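Local coordinates for hypothetical protein aq_1447 (Aquifex aeolicus, PDB 1YVU) that cleaves target RNA as a divalent-metal-dependent endonuclease, using short single-stranded DNA guides to find the complementary strand, at residues 8-13 / 307-312; 154-159 / 602-607. All coordinates share one frame; numbering follows the deposited sequence.

Contact 1 of 2, residues 8-13 / 307-312; sequences NLYRIE and PEEERA
L9 meets E310 where strand 9-14 of the N-terminal domain runs beside linker L2. The backbone N of E310 gives a weak hydrogen bond to L9 O, 2.8 Å long but bent to 125° at the hydrogen, and the same oxygen receives a CA-H...O contact from E309. Beside this link the aliphatic part of E310 packs on the leucine, its CG 3.9 Å from L9 CB. Y10 carries the main polar contact: its OH donates to E309 OE2 at 2.6 Å. The two side chains lie alongside each other and point the same way, with ring and carboxylate planes 68° apart. OE2 sits at the ring edge near its plane and is met on its anti side, somewhat out of the carboxylate plane. E309 reaches it by folding at chi2 (73°), which brings the carboxylate back to the phenol. The other carboxylate oxygen, OE1, forms a salt bridge with R288, so both ends of the group are engaged. A phenylalanine in place of Y10 would probably leave E309 OE2 without its hydroxyl donor and its carboxylate freer to turn, though still paired with R288 through OE1. R11 crosses E310 at about a right angle; R11 CG lies 3.5 Å from E310 OE2, whereas the salt bridge from R11 NE to E310 OE1 is long, 3.9 Å, and rests on charge alone. R11 also makes a cation-pi contact with Y152, and E310 OE1 takes a weak hydrogen bond from Y618 of the PIWI domain. Helix 280-299 lies against Y10 through I287 and L291 and against E309 through L284, while strand 9-14 is flanked in its antiparallel sheet by strands 153-165 and 303-305.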
ATOM      1  N   ASN A   8      -3.114 -10.886  15.019  1.00 19.79           N
ATOM      2  CA  ASN A   8      -3.329  -9.635  15.782  1.00 15.86           C
ATOM      3  C   ASN A   8      -4.788  -9.394  16.091  1.00 16.64           C
ATOM      4  O   ASN A   8      -5.193  -8.223  16.229  1.00 16.90           O
ATOM      5  CB  ASN A   8      -3.021  -8.422  14.893  1.00 26.26           C
ATOM      6  CG  ASN A   8      -1.606  -8.290  14.532  1.00 16.94           C
ATOM      7  OD1 ASN A   8      -0.840  -7.635  15.229  1.00 17.79           O
ATOM      8  ND2 ASN A   8      -1.251  -8.846  13.395  1.00 20.27           N
ATOM      9  N   LEU A   9      -5.607 -10.442  16.055  1.00 16.13           N
ATOM     10  CA  LEU A   9      -7.049 -10.302  16.277  1.00 13.86           C
ATOM     11  C   LEU A   9      -7.507 -10.870  17.586  1.00 15.44           C
ATOM     12  O   LEU A   9      -7.177 -11.989  17.904  1.00 21.22           O
ATOM     13  CB  LEU A   9      -7.819 -10.942  15.126  1.00 13.70           C
ATOM     14  CG  LEU A   9      -7.450 -10.446  13.723  1.00  8.93           C
ATOM     15  CD1 LEU A   9      -7.849 -11.424  12.668  1.00  5.40           C
ATOM     16  CD2 LEU A   9      -8.052  -9.111  13.489  1.00  3.09           C
ATOM     17  N   TYR A  10      -8.225 -10.072  18.366  1.00 16.58           N
ATOM     18  CA  TYR A  10      -8.714 -10.494  19.669  1.00 20.26           C
ATOM     19  C   TYR A  10     -10.175 -10.104  19.823  1.00 21.30           C
ATOM     20  O   TYR A  10     -10.506  -8.925  19.621  1.00 20.47           O
ATOM     21  CB  TYR A  10      -7.954  -9.756  20.768  1.00 27.39           C
ATOM     22  CG  TYR A  10      -6.464  -9.860  20.704  1.00 21.53           C
ATOM     23  CD1 TYR A  10      -5.701  -8.932  19.951  1.00 22.97           C
ATOM     24  CD2 TYR A  10      -5.801 -10.916  21.348  1.00 25.01           C
ATOM     25  CE1 TYR A  10      -4.286  -9.083  19.830  1.00 31.46           C
ATOM     26  CE2 TYR A  10      -4.404 -11.071  21.253  1.00 28.56           C
ATOM     27  CZ  TYR A  10      -3.650 -10.163  20.482  1.00 33.03           C
ATOM     28  OH  TYR A  10      -2.302 -10.385  20.315  1.00 32.99           O
ATOM     29  N   ARG A  11     -11.015 -11.045  20.296  1.00 19.92           N
ATOM     30  CA  ARG A  11     -12.450 -10.800  20.513  1.00 11.39           C
ATOM     31  C   ARG A  11     -12.605  -9.695  21.507  1.00  8.82           C
ATOM     32  O   ARG A  11     -12.011  -9.734  22.562  1.00 11.73           O
ATOM     33  CB  ARG A  11     -13.204 -12.029  21.023  1.00 13.70           C
ATOM     34  CG  ARG A  11     -13.397 -13.070  19.961  1.00 24.43           C
ATOM     35  CD  ARG A  11     -14.423 -14.153  20.293  1.00 44.12           C
ATOM     36  NE  ARG A  11     -14.657 -15.004  19.113  1.00 54.47           N
ATOM     37  CZ  ARG A  11     -15.132 -16.251  19.133  1.00 61.22           C
ATOM     38  NH1 ARG A  11     -15.449 -16.837  20.283  1.00 63.92           N
ATOM     39  NH2 ARG A  11     -15.268 -16.922  17.988  1.00 58.43           N
ATOM     40  N   ILE A  12     -13.241  -8.626  21.054  1.00 12.63           N
ATOM     41  CA  ILE A  12     -13.505  -7.466  21.877  1.00 17.26           C
ATOM     42  C   ILE A  12     -15.008  -7.414  22.199  1.00 14.12           C
ATOM     43  O   ILE A  12     -15.856  -7.813  21.394  1.00 21.09           O
ATOM     44  CB  ILE A  12     -12.925  -6.147  21.232  1.00 13.04           C
ATOM     45  CG1 ILE A  12     -13.113  -4.967  22.167  1.00 10.69           C
ATOM     46  CG2 ILE A  12     -13.531  -5.850  19.862  1.00  8.70           C
ATOM     47  CD1 ILE A  12     -12.316  -3.792  21.781  1.00 18.58           C
ATOM     48  N   GLU A  13     -15.321  -6.978  23.408  1.00 18.61           N
ATOM     49  CA  GLU A  13     -16.693  -6.902  23.869  1.00 17.55           C
ATOM     50  C   GLU A  13     -16.923  -5.679  24.740  1.00 21.57           C
ATOM     51  O   GLU A  13     -16.003  -5.208  25.414  1.00 24.64           O
ATOM     52  CB  GLU A  13     -17.039  -8.177  24.650  1.00 16.73           C
ATOM     53  CG  GLU A  13     -17.697  -9.256  23.805  1.00 25.09           C
ATOM     54  CD  GLU A  13     -17.313 -10.672  24.195  1.00 22.82           C
ATOM     55  OE1 GLU A  13     -17.102 -10.969  25.386  1.00 25.69           O
ATOM     56  OE2 GLU A  13     -17.247 -11.513  23.281  1.00 26.91           O
ATOM     57  N   PRO A 307      -7.494 -12.293  25.709  1.00 44.14           N
ATOM     58  CA  PRO A 307      -6.025 -12.411  25.841  1.00 39.41           C
ATOM     59  C   PRO A 307      -5.474 -13.332  24.744  1.00 35.20           C
ATOM     60  O   PRO A 307      -4.285 -13.306  24.423  1.00 32.72           O
ATOM     61  CB  PRO A 307      -5.870 -13.076  27.210  1.00 40.40           C
ATOM     62  CG  PRO A 307      -7.056 -12.553  27.969  1.00 43.57           C
ATOM     63  CD  PRO A 307      -8.147 -12.751  26.954  1.00 43.18           C
ATOM     64  N   GLU A 308      -6.383 -14.114  24.172  1.00 25.82           N
ATOM     65  CA  GLU A 308      -6.086 -15.070  23.132  1.00 34.51           C
ATOM     66  C   GLU A 308      -6.325 -14.596  21.680  1.00 35.39           C
ATOM     67  O   GLU A 308      -7.433 -14.173  21.303  1.00 39.64           O
ATOM     68  CB  GLU A 308      -6.837 -16.375  23.423  1.00 36.23           C
ATOM     69  CG  GLU A 308      -6.307 -17.132  24.649  1.00 42.45           C
ATOM     70  CD  GLU A 308      -6.014 -18.597  24.370  1.00 44.69           C
ATOM     71  OE1 GLU A 308      -6.983 -19.380  24.217  1.00 42.68           O
ATOM     72  OE2 GLU A 308      -4.821 -18.967  24.300  1.00 43.12           O
ATOM     73  N   GLU A 309      -5.269 -14.731  20.866  1.00 30.27           N
ATOM     74  CA  GLU A 309      -5.248 -14.375  19.450  1.00 25.53           C
ATOM     75  C   GLU A 309      -6.233 -15.224  18.707  1.00 25.25           C
ATOM     76  O   GLU A 309      -6.599 -16.283  19.197  1.00 22.80           O
ATOM     77  CB  GLU A 309      -3.870 -14.658  18.855  1.00 27.89           C
ATOM     78  CG  GLU A 309      -2.752 -13.679  19.214  1.00 25.72           C
ATOM     79  CD  GLU A 309      -2.229 -13.775  20.649  1.00 35.20           C
ATOM     80  OE1 GLU A 309      -2.390 -14.828  21.326  1.00 32.98           O
ATOM     81  OE2 GLU A 309      -1.630 -12.764  21.087  1.00 33.34           O
ATOM     82  N   GLU A 310      -6.688 -14.759  17.548  1.00 24.34           N
ATOM     83  CA  GLU A 310      -7.608 -15.552  16.761  1.00 23.45           C
ATOM     84  C   GLU A 310      -6.736 -16.349  15.812  1.00 30.30           C
ATOM     85  O   GLU A 310      -5.780 -15.824  15.228  1.00 28.49           O
ATOM     86  CB  GLU A 310      -8.613 -14.685  16.008  1.00 25.54           C
ATOM     87  CG  GLU A 310      -9.621 -13.929  16.894  1.00 29.94           C
ATOM     88  CD  GLU A 310     -10.638 -14.820  17.637  1.00 41.63           C
ATOM     89  OE1 GLU A 310     -11.482 -15.471  16.960  1.00 41.39           O
ATOM     90  OE2 GLU A 310     -10.611 -14.834  18.902  1.00 41.32           O
ATOM     91  N   ARG A 311      -6.980 -17.656  15.789  1.00 30.44           N
ATOM     92  CA  ARG A 311      -6.230 -18.567  14.943  1.00 28.47           C
ATOM     93  C   ARG A 311      -6.806 -18.592  13.553  1.00 21.18           C
ATOM     94  O   ARG A 311      -8.011 -18.401  13.380  1.00 20.01           O
ATOM     95  CB  ARG A 311      -6.245 -19.970  15.542  1.00 28.94           C
ATOM     96  CG  ARG A 311      -5.246 -20.152  16.673  1.00 39.90           C
ATOM     97  CD  ARG A 311      -5.890 -20.378  18.043  1.00 48.50           C
ATOM     98  NE  ARG A 311      -5.199 -19.635  19.103  1.00 54.89           N
ATOM     99  CZ  ARG A 311      -4.376 -20.158  20.012  1.00 58.01           C
ATOM    100  NH1 ARG A 311      -4.101 -21.462  20.028  1.00 56.40           N
ATOM    101  NH2 ARG A 311      -3.795 -19.349  20.897  1.00 59.74           N
ATOM    102  N   ALA A 312      -5.935 -18.816  12.572  1.00 19.55           N
ATOM    103  CA  ALA A 312      -6.327 -18.901  11.157  1.00 24.59           C
ATOM    104  C   ALA A 312      -7.190 -20.119  10.910  1.00 22.70           C
ATOM    105  O   ALA A 312      -7.146 -21.068  11.691  1.00 30.47           O
ATOM    106  CB  ALA A 312      -5.101 -18.982  10.282  1.00 18.23           C
TER

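Contact 2 of 2, residues 154-159 / 602-607; sequences LLHLDL and NNPRFF
H156 and D158, two residues apart on strand 153-165 of linker L1, both reach toward a loop of the PIWI domain. The hydrogen bonding centres first on the imidazole: H156 NE2 donates to N602 O at 3.3 Å, nearly straight at 163°. The carbonyl oxygen lies in the ring plane at its edge, whereas the donor stands above the carbonyl plane. With CG anti to the backbone N (chi1 165°), the ring is carried out from the strand to the loop. The CH-pi contact uses its face: P604 CG sits over the middle of the H156 ring, 3.8 Å from its centroid, the proline crossing the histidine at about a right angle. Edge and face of one imidazole are thus held by different residues of the same loop. The ionic part joins D158 and R605. D158 OD1 lies 2.9 Å from R605 NH1 and 3.2 Å from R605 NH2, but both N-H bonds are strongly bent and weak, consistent with carboxylate and guanidinium planes turned 83° apart; D158 OD2 rides over one face of the guanidinium. D158 OD1 also accepts the backbone N-H of L159, at 2.8 Å, which would help fix the rotation of the carboxylate. N602 and N603 turn their side chains to other partners, K160 for the former and the I599 carbonyl for the latter. The chemistry implies an interdomain joint that is mostly polar and buried: R283 brings a second positive charge close to R605, so the negative charge of D158 probably eases the closeness of the two arginines.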
ATOM      1  N   LEU A 154     -13.548  -7.973  16.365  1.00 23.53           N
ATOM      2  CA  LEU A 154     -12.155  -8.259  16.685  1.00 26.98           C
ATOM      3  C   LEU A 154     -11.341  -6.987  16.808  1.00 24.36           C
ATOM      4  O   LEU A 154     -11.492  -6.061  16.000  1.00 30.79           O
ATOM      5  CB  LEU A 154     -11.523  -9.131  15.601  1.00 13.76           C
ATOM      6  CG  LEU A 154     -12.291 -10.395  15.237  1.00 17.74           C
ATOM      7  CD1 LEU A 154     -11.708 -11.094  14.045  1.00 11.66           C
ATOM      8  CD2 LEU A 154     -12.358 -11.298  16.470  1.00 15.82           C
ATOM      9  N   LEU A 155     -10.522  -6.890  17.849  1.00 24.60           N
ATOM     10  CA  LEU A 155      -9.684  -5.730  17.934  1.00 19.41           C
ATOM     11  C   LEU A 155      -8.424  -6.134  17.237  1.00 22.19           C
ATOM     12  O   LEU A 155      -7.792  -7.146  17.568  1.00 19.04           O
ATOM     13  CB  LEU A 155      -9.387  -5.272  19.351  1.00 15.36           C
ATOM     14  CG  LEU A 155      -8.444  -4.056  19.430  1.00 14.60           C
ATOM     15  CD1 LEU A 155      -9.049  -2.797  18.813  1.00 20.94           C
ATOM     16  CD2 LEU A 155      -8.099  -3.808  20.859  1.00 17.57           C
ATOM     17  N   HIS A 156      -8.224  -5.445  16.125  1.00 25.24           N
ATOM     18  CA  HIS A 156      -7.046  -5.596  15.317  1.00 27.72           C
ATOM     19  C   HIS A 156      -6.097  -4.576  15.945  1.00 33.78           C
ATOM     20  O   HIS A 156      -6.380  -3.362  15.937  1.00 31.69           O
ATOM     21  CB  HIS A 156      -7.343  -5.238  13.866  1.00 21.11           C
ATOM     22  CG  HIS A 156      -6.124  -5.035  13.028  1.00 27.98           C
ATOM     23  ND1 HIS A 156      -4.871  -5.452  13.424  1.00 25.40           N
ATOM     24  CD2 HIS A 156      -5.954  -4.392  11.849  1.00 29.82           C
ATOM     25  CE1 HIS A 156      -3.974  -5.063  12.534  1.00 30.03           C
ATOM     26  NE2 HIS A 156      -4.606  -4.421  11.568  1.00 38.35           N
ATOM     27  N   LEU A 157      -5.005  -5.097  16.511  1.00 34.65           N
ATOM     28  CA  LEU A 157      -4.002  -4.264  17.151  1.00 35.85           C
ATOM     29  C   LEU A 157      -2.586  -4.556  16.675  1.00 34.24           C
ATOM     30  O   LEU A 157      -2.120  -5.695  16.710  1.00 35.39           O
ATOM     31  CB  LEU A 157      -4.121  -4.397  18.665  1.00 34.06           C
ATOM     32  CG  LEU A 157      -3.156  -3.746  19.661  1.00 32.09           C
ATOM     33  CD1 LEU A 157      -2.849  -2.299  19.369  1.00 32.55           C
ATOM     34  CD2 LEU A 157      -3.806  -3.860  21.005  1.00 37.66           C
ATOM     35  N   ASP A 158      -1.902  -3.500  16.261  1.00 37.46           N
ATOM     36  CA  ASP A 158      -0.540  -3.620  15.782  1.00 39.80           C
ATOM     37  C   ASP A 158       0.338  -2.526  16.377  1.00 42.03           C
ATOM     38  O   ASP A 158      -0.154  -1.563  16.983  1.00 41.27           O
ATOM     39  CB  ASP A 158      -0.508  -3.542  14.243  1.00 42.06           C
ATOM     40  CG  ASP A 158       0.568  -4.437  13.614  1.00 40.63           C
ATOM     41  OD1 ASP A 158       1.635  -4.677  14.235  1.00 27.63           O
ATOM     42  OD2 ASP A 158       0.323  -4.899  12.479  1.00 44.26           O
ATOM     43  N   LEU A 159       1.646  -2.712  16.174  1.00 38.94           N
ATOM     44  CA  LEU A 159       2.701  -1.811  16.618  1.00 39.42           C
ATOM     45  C   LEU A 159       3.704  -1.658  15.486  1.00 37.65           C
ATOM     46  O   LEU A 159       4.347  -2.621  15.067  1.00 32.96           O
ATOM     47  CB  LEU A 159       3.404  -2.372  17.855  1.00 36.59           C
ATOM     48  CG  LEU A 159       4.471  -1.453  18.429  1.00 35.99           C
ATOM     49  CD1 LEU A 159       3.836  -0.340  19.230  1.00 43.29           C
ATOM     50  CD2 LEU A 159       5.373  -2.253  19.294  1.00 39.89           C
ATOM     51  N   ASN A 602      -1.246  -2.349   6.042  1.00 26.60           N
ATOM     52  CA  ASN A 602      -1.826  -2.376   7.399  1.00 24.61           C
ATOM     53  C   ASN A 602      -2.822  -3.483   7.803  1.00 24.46           C
ATOM     54  O   ASN A 602      -3.758  -3.291   8.611  1.00 26.40           O
ATOM     55  CB  ASN A 602      -2.354  -0.980   7.773  1.00 29.59           C
ATOM     56  CG  ASN A 602      -1.360   0.132   7.453  1.00 27.09           C
ATOM     57  OD1 ASN A 602      -0.154  -0.019   7.640  1.00 28.17           O
ATOM     58  ND2 ASN A 602      -1.864   1.236   6.929  1.00 29.33           N
ATOM     59  N   ASN A 603      -2.517  -4.679   7.325  1.00 26.08           N
ATOM     60  CA  ASN A 603      -3.329  -5.859   7.553  1.00 21.11           C
ATOM     61  C   ASN A 603      -2.905  -6.648   8.789  1.00 17.60           C
ATOM     62  O   ASN A 603      -1.843  -6.374   9.368  1.00 21.89           O
ATOM     63  CB  ASN A 603      -3.224  -6.741   6.305  1.00 16.23           C
ATOM     64  CG  ASN A 603      -3.811  -6.085   5.087  1.00 16.30           C
ATOM     65  OD1 ASN A 603      -4.898  -5.492   5.125  1.00  2.31           O
ATOM     66  ND2 ASN A 603      -3.081  -6.174   3.988  1.00 15.21           N
ATOM     67  N   PRO A 604      -3.780  -7.555   9.284  1.00 19.83           N
ATOM     68  CA  PRO A 604      -3.420  -8.359  10.455  1.00 23.35           C
ATOM     69  C   PRO A 604      -2.384  -9.383  10.017  1.00 23.57           C
ATOM     70  O   PRO A 604      -2.564 -10.051   8.994  1.00 26.86           O
ATOM     71  CB  PRO A 604      -4.734  -9.027  10.818  1.00 24.68           C
ATOM     72  CG  PRO A 604      -5.740  -8.032  10.418  1.00 19.84           C
ATOM     73  CD  PRO A 604      -5.241  -7.614   9.075  1.00 17.73           C
ATOM     74  N   ARG A 605      -1.277  -9.435  10.755  1.00 22.72           N
ATOM     75  CA  ARG A 605      -0.177 -10.336  10.454  1.00 23.83           C
ATOM     76  C   ARG A 605      -0.420 -11.770  10.923  1.00 18.59           C
ATOM     77  O   ARG A 605      -1.446 -12.037  11.542  1.00 16.93           O
ATOM     78  CB  ARG A 605       1.135  -9.752  10.993  1.00 27.27           C
ATOM     79  CG  ARG A 605       1.621  -8.477  10.244  1.00 32.31           C
ATOM     80  CD  ARG A 605       3.146  -8.255  10.372  1.00 34.38           C
ATOM     81  NE  ARG A 605       3.512  -6.849  10.544  1.00 38.86           N
ATOM     82  CZ  ARG A 605       3.430  -6.181  11.698  1.00 38.53           C
ATOM     83  NH1 ARG A 605       3.004  -6.800  12.794  1.00 40.19           N
ATOM     84  NH2 ARG A 605       3.721  -4.885  11.753  1.00 32.99           N
ATOM     85  N   PHE A 606       0.423 -12.694  10.446  1.00 20.75           N
ATOM     86  CA  PHE A 606       0.374 -14.115  10.817  1.00 25.50           C
ATOM     87  C   PHE A 606       1.651 -14.422  11.594  1.00 31.13           C
ATOM     88  O   PHE A 606       2.773 -14.122  11.136  1.00 37.92           O
ATOM     89  CB  PHE A 606       0.354 -15.037   9.608  1.00 23.83           C
ATOM     90  CG  PHE A 606      -0.968 -15.091   8.883  1.00 18.36           C
ATOM     91  CD1 PHE A 606      -1.091 -14.540   7.604  1.00 24.25           C
ATOM     92  CD2 PHE A 606      -2.078 -15.779   9.416  1.00 18.83           C
ATOM     93  CE1 PHE A 606      -2.294 -14.670   6.860  1.00 10.79           C
ATOM     94  CE2 PHE A 606      -3.296 -15.910   8.656  1.00 10.65           C
ATOM     95  CZ  PHE A 606      -3.387 -15.358   7.391  1.00  2.00           C
ATOM     96  N   PHE A 607       1.477 -15.005  12.777  1.00 29.40           N
ATOM     97  CA  PHE A 607       2.592 -15.359  13.640  1.00 27.81           C
ATOM     98  C   PHE A 607       2.532 -16.865  13.829  1.00 34.75           C
ATOM     99  O   PHE A 607       1.511 -17.398  14.262  1.00 29.19           O
ATOM    100  CB  PHE A 607       2.492 -14.654  15.005  1.00 28.64           C
ATOM    101  CG  PHE A 607       2.256 -13.158  14.922  1.00 27.01           C
ATOM    102  CD1 PHE A 607       0.977 -12.619  15.174  1.00 26.88           C
ATOM    103  CD2 PHE A 607       3.304 -12.281  14.583  1.00 22.65           C
ATOM    104  CE1 PHE A 607       0.746 -11.203  15.090  1.00 22.16           C
ATOM    105  CE2 PHE A 607       3.095 -10.863  14.491  1.00 19.63           C
ATOM    106  CZ  PHE A 607       1.825 -10.322  14.743  1.00 16.88           C
TER

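Contacts 1 and 2 lie with their centres about 9 Å apart, and their segments alternate along the chain: 8-13, 154-159, 307-312, 602-607. What joins them is the antiparallel sheet in which strands 9-14 and 153-165 are neighbours, bonded through Y10 O to L155 N at 2.7 Å and N8 O to L157 N at 3.1 Å. L9 also touches both L154 and P604, and helix 280-299 packs against residues of both contacts. The N-terminal domain, both linkers and the PIWI domain therefore converge here, tying the PAZ lobe to the PIWI lobe; the side chain of N602 lies about 13 Å from the bound calcium.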